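Local coordinates for probable spore coat polysaccharide biosynthesis protein E (Chromobacterium violaceum ATCC 12472, PDB 3G8R) that probably makes N-acylneuraminate-type sugars, as sialic acid synthases do, with a zinc-binding barrel domain joined to a small SAF domain in the piece of the protein described here, at residues V282-A293 and T322-V333; T142-D151 and R184-Y192. All coordinates share one frame; numbering follows the deposited sequence.

Interaction 1. Residues V282-A293 and T322-V333; sequences VFATRPVAAGEA and TAKTPIAADAPV
The carbonyl oxygen of Val282 is held by two donors: the backbone N of Val333, 3.0 Å from Val282 O in a nearly straight bond of 165°, and the side-chain amide of Gln309. Two residues on, Ala284 N gives a bond to Ala331 O, 2.9 Å long. The two segments run antiparallel and meet again at Val288 and Ile327, which bond in both directions. Val288 N lies 2.9 Å from Ile327 O, with 175° at the hydrogen, and Ile327 N is 2.7 Å from Val288 O. Their side chains lie side by side and point the same way, with Val288 CB 3.9 Å from Ile327 CG1. With CG1 turned opposite the backbone N (chi1 174°), Val288 brings that methyl to 3.8 Å from Ala323 CB. On the other flank of the pair, the CG2 branch of Ile327 meets the Ala284 methyl.

Both segments belong to the SAF domain, and they look like two copies of one motif facing each other. Each has a proline, a branched aliphatic residue and then a type II turn, Ala289 to Glu292 in one and Ala328 to Ala331 in the other. Gly291 and Asp330 take the positive phi at matching turn positions. The bonds match too, since Ala323 N reaches Glu292 O at 2.9 Å much as Ala284 N reaches Ala331 O. This is consistent with the internal twofold symmetry of type III antifreeze proteins, relatives of this domain. In the turn from Ala289 to Glu292, the Glu292 carboxylate folds back and OE1 accepts Ala289 N at 3.1 Å, from above the carboxylate plane. Next to Ala284, the Phe283 side chain crosses Pro332 obliquely, and its ring stacks on His55 of the second subunit.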
# COMPACT_ATOMS: atom_id res chain seq x y z
N VAL A 282 -3.20 -25.43 31.61
CA VAL A 282 -2.53 -25.53 32.88
C VAL A 282 -3.05 -26.77 33.55
O VAL A 282 -4.26 -26.91 33.76
CB VAL A 282 -2.86 -24.34 33.75
CG1 VAL A 282 -2.16 -24.45 35.11
CG2 VAL A 282 -2.46 -23.12 33.08
N PHE A 283 -2.14 -27.67 33.90
CA PHE A 283 -2.50 -28.93 34.56
C PHE A 283 -1.91 -28.99 35.94
O PHE A 283 -0.81 -28.49 36.16
CB PHE A 283 -1.98 -30.13 33.76
CG PHE A 283 -2.64 -30.31 32.41
CD1 PHE A 283 -3.66 -31.23 32.25
CD2 PHE A 283 -2.23 -29.55 31.31
CE1 PHE A 283 -4.27 -31.41 30.99
CE2 PHE A 283 -2.82 -29.72 30.04
CZ PHE A 283 -3.84 -30.66 29.88
N ALA A 284 -2.63 -29.63 36.86
CA ALA A 284 -2.02 -29.96 38.16
C ALA A 284 -1.01 -31.10 38.01
O ALA A 284 -1.23 -32.07 37.25
CB ALA A 284 -3.07 -30.29 39.20
N THR A 285 0.11 -30.98 38.71
CA THR A 285 1.14 -32.01 38.65
C THR A 285 1.08 -32.93 39.88
O THR A 285 1.79 -33.94 39.95
CB THR A 285 2.54 -31.40 38.53
OG1 THR A 285 2.81 -30.62 39.67
CG2 THR A 285 2.62 -30.51 37.35
N ARG A 286 0.17 -32.58 40.81
CA ARG A 286 0.22 -32.95 42.22
C ARG A 286 -1.19 -32.67 42.77
O ARG A 286 -1.82 -31.70 42.38
CB ARG A 286 1.27 -32.04 42.86
CG ARG A 286 1.33 -31.95 44.32
CD ARG A 286 2.63 -31.29 44.66
NE ARG A 286 3.74 -32.27 44.74
CZ ARG A 286 4.69 -32.46 43.81
NH1 ARG A 286 5.63 -33.37 44.01
NH2 ARG A 286 4.70 -31.77 42.66
N PRO A 287 -1.71 -33.51 43.69
CA PRO A 287 -3.05 -33.15 44.12
C PRO A 287 -3.04 -31.78 44.79
O PRO A 287 -2.11 -31.46 45.52
CB PRO A 287 -3.42 -34.24 45.15
CG PRO A 287 -2.34 -35.24 45.09
CD PRO A 287 -1.13 -34.58 44.52
N VAL A 288 -4.05 -30.98 44.51
CA VAL A 288 -4.16 -29.65 45.07
C VAL A 288 -5.46 -29.61 45.87
O VAL A 288 -6.55 -29.79 45.31
CB VAL A 288 -4.20 -28.56 43.94
CG1 VAL A 288 -4.48 -27.14 44.52
CG2 VAL A 288 -2.93 -28.57 43.13
N ALA A 289 -5.33 -29.35 47.17
CA ALA A 289 -6.46 -29.30 48.10
C ALA A 289 -7.29 -28.04 47.93
O ALA A 289 -6.85 -27.07 47.30
CB ALA A 289 -5.98 -29.43 49.53
N ALA A 290 -8.49 -28.05 48.49
CA ALA A 290 -9.30 -26.86 48.54
C ALA A 290 -8.52 -25.77 49.28
O ALA A 290 -7.82 -26.04 50.25
CB ALA A 290 -10.62 -27.14 49.23
N GLY A 291 -8.61 -24.54 48.80
CA GLY A 291 -7.89 -23.45 49.44
C GLY A 291 -6.37 -23.54 49.38
O GLY A 291 -5.70 -22.71 49.99
N GLU A 292 -5.82 -24.54 48.67
CA GLU A 292 -4.40 -24.52 48.30
C GLU A 292 -4.19 -23.51 47.20
O GLU A 292 -5.00 -23.41 46.27
CB GLU A 292 -3.91 -25.88 47.80
CG GLU A 292 -3.40 -26.83 48.87
CD GLU A 292 -2.30 -27.77 48.35
OE1 GLU A 292 -2.52 -29.02 48.41
OE2 GLU A 292 -1.22 -27.29 47.89
N ALA A 293 -3.11 -22.75 47.32
CA ALA A 293 -2.73 -21.84 46.24
C ALA A 293 -1.99 -22.60 45.14
O ALA A 293 -1.27 -23.57 45.40
CB ALA A 293 -1.87 -20.68 46.75
N THR A 322 -6.39 -19.60 44.19
CA THR A 322 -6.53 -20.75 45.07
C THR A 322 -7.61 -21.65 44.51
O THR A 322 -8.53 -21.18 43.85
CB THR A 322 -6.94 -20.34 46.49
OG1 THR A 322 -8.04 -19.42 46.41
CG2 THR A 322 -5.77 -19.71 47.24
N ALA A 323 -7.47 -22.94 44.77
CA ALA A 323 -8.49 -23.91 44.40
C ALA A 323 -9.69 -23.87 45.36
O ALA A 323 -9.55 -24.15 46.55
CB ALA A 323 -7.86 -25.31 44.37
N LYS A 324 -10.87 -23.51 44.84
CA LYS A 324 -12.13 -23.57 45.60
C LYS A 324 -12.46 -24.99 45.98
O LYS A 324 -12.92 -25.22 47.08
CB LYS A 324 -13.33 -23.02 44.81
CG LYS A 324 -13.20 -21.59 44.32
CD LYS A 324 -14.58 -20.93 44.10
CE LYS A 324 -14.93 -20.68 42.61
NZ LYS A 324 -16.03 -21.58 42.12
N THR A 325 -12.23 -25.93 45.05
CA THR A 325 -12.49 -27.37 45.25
C THR A 325 -11.19 -28.14 44.89
O THR A 325 -10.39 -27.65 44.11
CB THR A 325 -13.68 -27.87 44.36
OG1 THR A 325 -13.55 -27.37 43.01
CG2 THR A 325 -15.04 -27.40 44.92
N PRO A 326 -10.98 -29.35 45.45
CA PRO A 326 -9.69 -30.01 45.22
C PRO A 326 -9.46 -30.50 43.80
O PRO A 326 -10.37 -31.03 43.17
CB PRO A 326 -9.72 -31.19 46.20
CG PRO A 326 -11.16 -31.48 46.38
CD PRO A 326 -11.86 -30.16 46.32
N ILE A 327 -8.24 -30.32 43.30
CA ILE A 327 -7.88 -30.72 41.95
C ILE A 327 -7.07 -32.01 41.99
O ILE A 327 -6.05 -32.07 42.67
CB ILE A 327 -7.03 -29.64 41.24
CG1 ILE A 327 -7.39 -28.22 41.70
CG2 ILE A 327 -7.09 -29.83 39.68
CD1 ILE A 327 -8.12 -27.35 40.70
N ALA A 328 -7.49 -33.02 41.25
CA ALA A 328 -6.72 -34.26 41.21
C ALA A 328 -5.40 -34.04 40.49
O ALA A 328 -5.31 -33.20 39.60
CB ALA A 328 -7.50 -35.33 40.52
N ALA A 329 -4.37 -34.80 40.84
CA ALA A 329 -3.12 -34.72 40.09
C ALA A 329 -3.31 -35.10 38.62
O ALA A 329 -4.16 -35.95 38.28
CB ALA A 329 -2.06 -35.56 40.71
N ASP A 330 -2.51 -34.44 37.77
CA ASP A 330 -2.51 -34.60 36.30
C ASP A 330 -3.83 -34.17 35.66
O ASP A 330 -4.08 -34.36 34.47
CB ASP A 330 -2.02 -36.01 35.89
CG ASP A 330 -0.52 -36.24 36.18
OD1 ASP A 330 -0.11 -37.40 36.35
OD2 ASP A 330 0.27 -35.26 36.24
N ALA A 331 -4.67 -33.53 36.45
CA ALA A 331 -5.92 -33.06 35.91
C ALA A 331 -5.86 -31.63 35.40
O ALA A 331 -5.08 -30.80 35.87
CB ALA A 331 -7.02 -33.20 36.94
N PRO A 332 -6.72 -31.33 34.43
CA PRO A 332 -6.75 -29.98 33.89
C PRO A 332 -7.31 -29.07 34.93
O PRO A 332 -8.31 -29.40 35.55
CB PRO A 332 -7.71 -30.09 32.70
CG PRO A 332 -8.45 -31.38 32.91
CD PRO A 332 -7.59 -32.27 33.70
N VAL A 333 -6.66 -27.93 35.15
CA VAL A 333 -7.15 -26.96 36.07
C VAL A 333 -8.24 -26.20 35.36
O VAL A 333 -7.97 -25.35 34.54
CB VAL A 333 -6.09 -25.96 36.45
CG1 VAL A 333 -6.72 -24.82 37.23
CG2 VAL A 333 -4.98 -26.61 37.22

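Interaction 2. Residues T142-D151 and R184-Y192; sequences TAGARREDID and RIKTLRQQY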
# COMPACT_ATOMS: atom_id res chain seq x y z
N THR A 142 0.43 17.39 -9.18
CA THR A 142 1.67 17.92 -8.64
C THR A 142 2.98 17.34 -9.30
O THR A 142 4.07 17.55 -8.78
CB THR A 142 1.64 17.68 -7.11
OG1 THR A 142 2.97 17.61 -6.61
CG2 THR A 142 1.00 16.36 -6.79
N ALA A 143 2.89 16.65 -10.43
CA ALA A 143 4.10 16.17 -11.10
C ALA A 143 5.27 17.17 -11.13
O ALA A 143 5.14 18.27 -11.62
CB ALA A 143 3.80 15.69 -12.48
N GLY A 144 6.42 16.78 -10.60
CA GLY A 144 7.57 17.67 -10.58
C GLY A 144 7.34 19.02 -9.92
O GLY A 144 8.02 20.00 -10.26
N ALA A 145 6.39 19.10 -8.99
CA ALA A 145 6.20 20.32 -8.21
C ALA A 145 7.17 20.28 -7.06
O ALA A 145 7.33 19.24 -6.42
CB ALA A 145 4.80 20.41 -7.68
N ARG A 146 7.82 21.40 -6.77
CA ARG A 146 8.60 21.50 -5.55
C ARG A 146 7.68 21.44 -4.32
O ARG A 146 6.52 21.85 -4.37
CB ARG A 146 9.38 22.80 -5.52
CG ARG A 146 10.28 22.99 -6.68
CD ARG A 146 11.32 24.04 -6.35
NE ARG A 146 10.86 25.44 -6.46
CZ ARG A 146 11.01 26.39 -5.52
NH1 ARG A 146 11.62 26.14 -4.34
NH2 ARG A 146 10.56 27.63 -5.75
N ARG A 147 8.22 20.89 -3.23
CA ARG A 147 7.56 20.89 -1.92
C ARG A 147 7.13 22.31 -1.51
O ARG A 147 5.97 22.54 -1.18
CB ARG A 147 8.51 20.30 -0.88
CG ARG A 147 7.82 19.77 0.36
CD ARG A 147 8.85 19.29 1.41
NE ARG A 147 9.27 20.32 2.37
CZ ARG A 147 10.51 20.81 2.46
NH1 ARG A 147 10.79 21.75 3.38
NH2 ARG A 147 11.47 20.37 1.65
N GLU A 148 8.06 23.25 -1.56
CA GLU A 148 7.78 24.65 -1.25
C GLU A 148 6.59 25.22 -2.06
O GLU A 148 5.77 25.99 -1.53
CB GLU A 148 9.04 25.53 -1.36
CG GLU A 148 10.17 24.99 -2.25
CD GLU A 148 10.87 23.71 -1.71
OE1 GLU A 148 11.36 23.73 -0.56
OE2 GLU A 148 10.92 22.68 -2.45
N ASP A 149 6.47 24.81 -3.32
CA ASP A 149 5.35 25.25 -4.14
C ASP A 149 4.02 24.63 -3.77
O ASP A 149 2.99 25.29 -3.86
CB ASP A 149 5.61 24.96 -5.62
CG ASP A 149 6.64 25.88 -6.23
OD1 ASP A 149 6.76 27.05 -5.75
OD2 ASP A 149 7.33 25.41 -7.19
N ILE A 150 4.03 23.34 -3.42
CA ILE A 150 2.82 22.59 -3.16
C ILE A 150 2.33 23.04 -1.83
O ILE A 150 1.14 23.20 -1.61
CB ILE A 150 3.07 21.08 -3.06
CG1 ILE A 150 3.84 20.58 -4.26
CG2 ILE A 150 1.75 20.31 -2.97
CD1 ILE A 150 4.20 19.09 -4.21
N ASP A 151 3.29 23.23 -0.93
CA ASP A 151 3.05 23.97 0.30
C ASP A 151 2.38 25.31 0.06
O ASP A 151 1.37 25.59 0.70
CB ASP A 151 4.35 24.20 1.03
CG ASP A 151 4.73 23.06 1.91
OD1 ASP A 151 4.11 21.97 1.85
OD2 ASP A 151 5.69 23.25 2.70
N ARG A 184 5.04 7.96 -3.62
CA ARG A 184 4.84 9.36 -3.40
C ARG A 184 3.44 9.64 -2.86
O ARG A 184 3.19 10.68 -2.22
CB ARG A 184 5.15 10.21 -4.63
CG ARG A 184 5.11 11.70 -4.26
CD ARG A 184 5.91 12.57 -5.18
NE ARG A 184 5.03 13.24 -6.10
CZ ARG A 184 4.88 14.55 -6.15
NH1 ARG A 184 5.58 15.33 -5.33
NH2 ARG A 184 4.03 15.08 -7.01
N ILE A 185 2.52 8.69 -3.08
CA ILE A 185 1.15 8.91 -2.61
C ILE A 185 1.16 9.07 -1.08
O ILE A 185 0.48 9.94 -0.53
CB ILE A 185 0.16 7.79 -3.10
CG1 ILE A 185 0.15 7.71 -4.63
CG2 ILE A 185 -1.27 8.07 -2.68
CD1 ILE A 185 -0.76 6.64 -5.15
N LYS A 186 1.99 8.26 -0.41
CA LYS A 186 2.10 8.29 1.05
C LYS A 186 2.86 9.52 1.45
O LYS A 186 2.53 10.15 2.47
CB LYS A 186 2.79 7.03 1.58
CG LYS A 186 3.23 7.11 3.06
CD LYS A 186 3.16 5.77 3.80
CE LYS A 186 4.26 4.77 3.36
NZ LYS A 186 3.85 3.30 3.53
N THR A 187 3.84 9.92 0.64
CA THR A 187 4.61 11.10 0.98
C THR A 187 3.66 12.26 1.06
O THR A 187 3.68 13.04 2.02
CB THR A 187 5.71 11.36 -0.01
OG1 THR A 187 6.75 10.40 0.19
CG2 THR A 187 6.29 12.76 0.18
N LEU A 188 2.80 12.35 0.06
CA LEU A 188 1.87 13.46 0.04
C LEU A 188 0.91 13.36 1.18
O LEU A 188 0.61 14.35 1.81
CB LEU A 188 1.12 13.49 -1.28
CG LEU A 188 1.92 13.98 -2.48
CD1 LEU A 188 1.03 14.04 -3.72
CD2 LEU A 188 2.52 15.34 -2.19
N ARG A 189 0.42 12.14 1.43
CA ARG A 189 -0.56 11.94 2.50
C ARG A 189 -0.01 12.37 3.86
O ARG A 189 -0.72 12.99 4.65
CB ARG A 189 -1.04 10.49 2.54
CG ARG A 189 -1.65 10.11 3.84
CD ARG A 189 -2.20 8.70 3.80
NE ARG A 189 -3.62 8.61 3.41
CZ ARG A 189 -4.48 9.63 3.29
NH1 ARG A 189 -4.11 10.90 3.52
NH2 ARG A 189 -5.74 9.37 2.93
N GLN A 190 1.25 12.07 4.11
CA GLN A 190 1.87 12.39 5.40
C GLN A 190 2.19 13.90 5.52
O GLN A 190 2.11 14.47 6.59
CB GLN A 190 3.13 11.57 5.60
CG GLN A 190 2.92 10.11 6.02
CD GLN A 190 4.25 9.30 6.01
OE1 GLN A 190 5.22 9.62 5.30
NE2 GLN A 190 4.28 8.25 6.82
N GLN A 191 2.55 14.53 4.41
CA GLN A 191 2.85 15.94 4.38
C GLN A 191 1.60 16.81 4.67
O GLN A 191 1.72 17.88 5.28
CB GLN A 191 3.35 16.25 2.98
CG GLN A 191 4.61 17.10 2.86
CD GLN A 191 5.84 16.28 2.47
OE1 GLN A 191 6.24 16.24 1.30
NE2 GLN A 191 6.43 15.61 3.45
N TYR A 192 0.41 16.37 4.24
CA TYR A 192 -0.79 17.25 4.22
C TYR A 192 -2.06 16.60 4.79
O TYR A 192 -2.78 15.86 4.11
CB TYR A 192 -1.05 17.77 2.79
CG TYR A 192 0.14 18.44 2.12
CD1 TYR A 192 0.52 19.73 2.45
CD2 TYR A 192 0.87 17.78 1.16
CE1 TYR A 192 1.60 20.34 1.86
CE2 TYR A 192 1.94 18.39 0.52
CZ TYR A 192 2.32 19.67 0.89
OH TYR A 192 3.40 20.27 0.27
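In the TIM barrel of the NeuB family, the contact between 142-151 and 184-192 brings together two consecutive outer helices, 147-158 and 184-191, and the turn after strand 138-141. At one end Arg184 reaches across to Thr142. Its NH2 lies 2.8 Å from Thr142 OG1, which sits at the guanidinium edge some 19° from the plane, and the same nitrogen makes a weaker bond of 3.0 Å to Thr142 O. The threonine hydroxyl faces this nitrogen because OG1 is turned opposite the backbone N (chi1 154°), while the CG2 methyl, itself close to Arg184 NH2, meets Leu188 CD1 tip to tip at 3.8 Å. Thr142 O also accepts Ala145 N, closing a type II turn.

At the other end lies Tyr192, the first residue past helix 184-191, whose side chain crosses those of Ile150 and Asp151 at about a right angle. Ile150 CG2 packs 4.0 Å from Tyr192 CZ, and the phenol oxygen approaches Ile150 CB. Tyr192 OH also donates to Asp151 OD1, which comes to the ring edge with the carboxylate plane almost perpendicular to the ring; the modelled bond is very short, and its exact length is doubtful. Ile150 and Leu188 both continue inward onto Ile166 of strand 164-168.

Ala143, next to Thr142, has its side chain about 9 Å from the zinc ion. Because Arg184 bonds through NH2 to Thr142 and through NE to His168, its guanidinium is held at two of its nitrogens, which should limit its rotation and tie together the turn, the barrel strand 164-168 and the helix.

The two contacts sit in different domains, with centres about 64 Å apart, and share no structural element. Interaction 2 lies against the barrel wall: side chains carry it, an arginine and a tyrosine spanning from one helix to a neighbouring helix and turn, with aliphatic residues beneath them. Interaction 1 lies in the small SAF domain far from the zinc, where short strands, loops and turns, with no helix, are held by backbone bonds; its buried valine, isoleucine and alanine side chains fill the middle and its turns are exposed. It also buries more surface, 811 against 353 Å². Both touch the second subunit, 282-293 through Phe283 and 184-192 partly through Thr187, which bonds to Gly262 of that subunit.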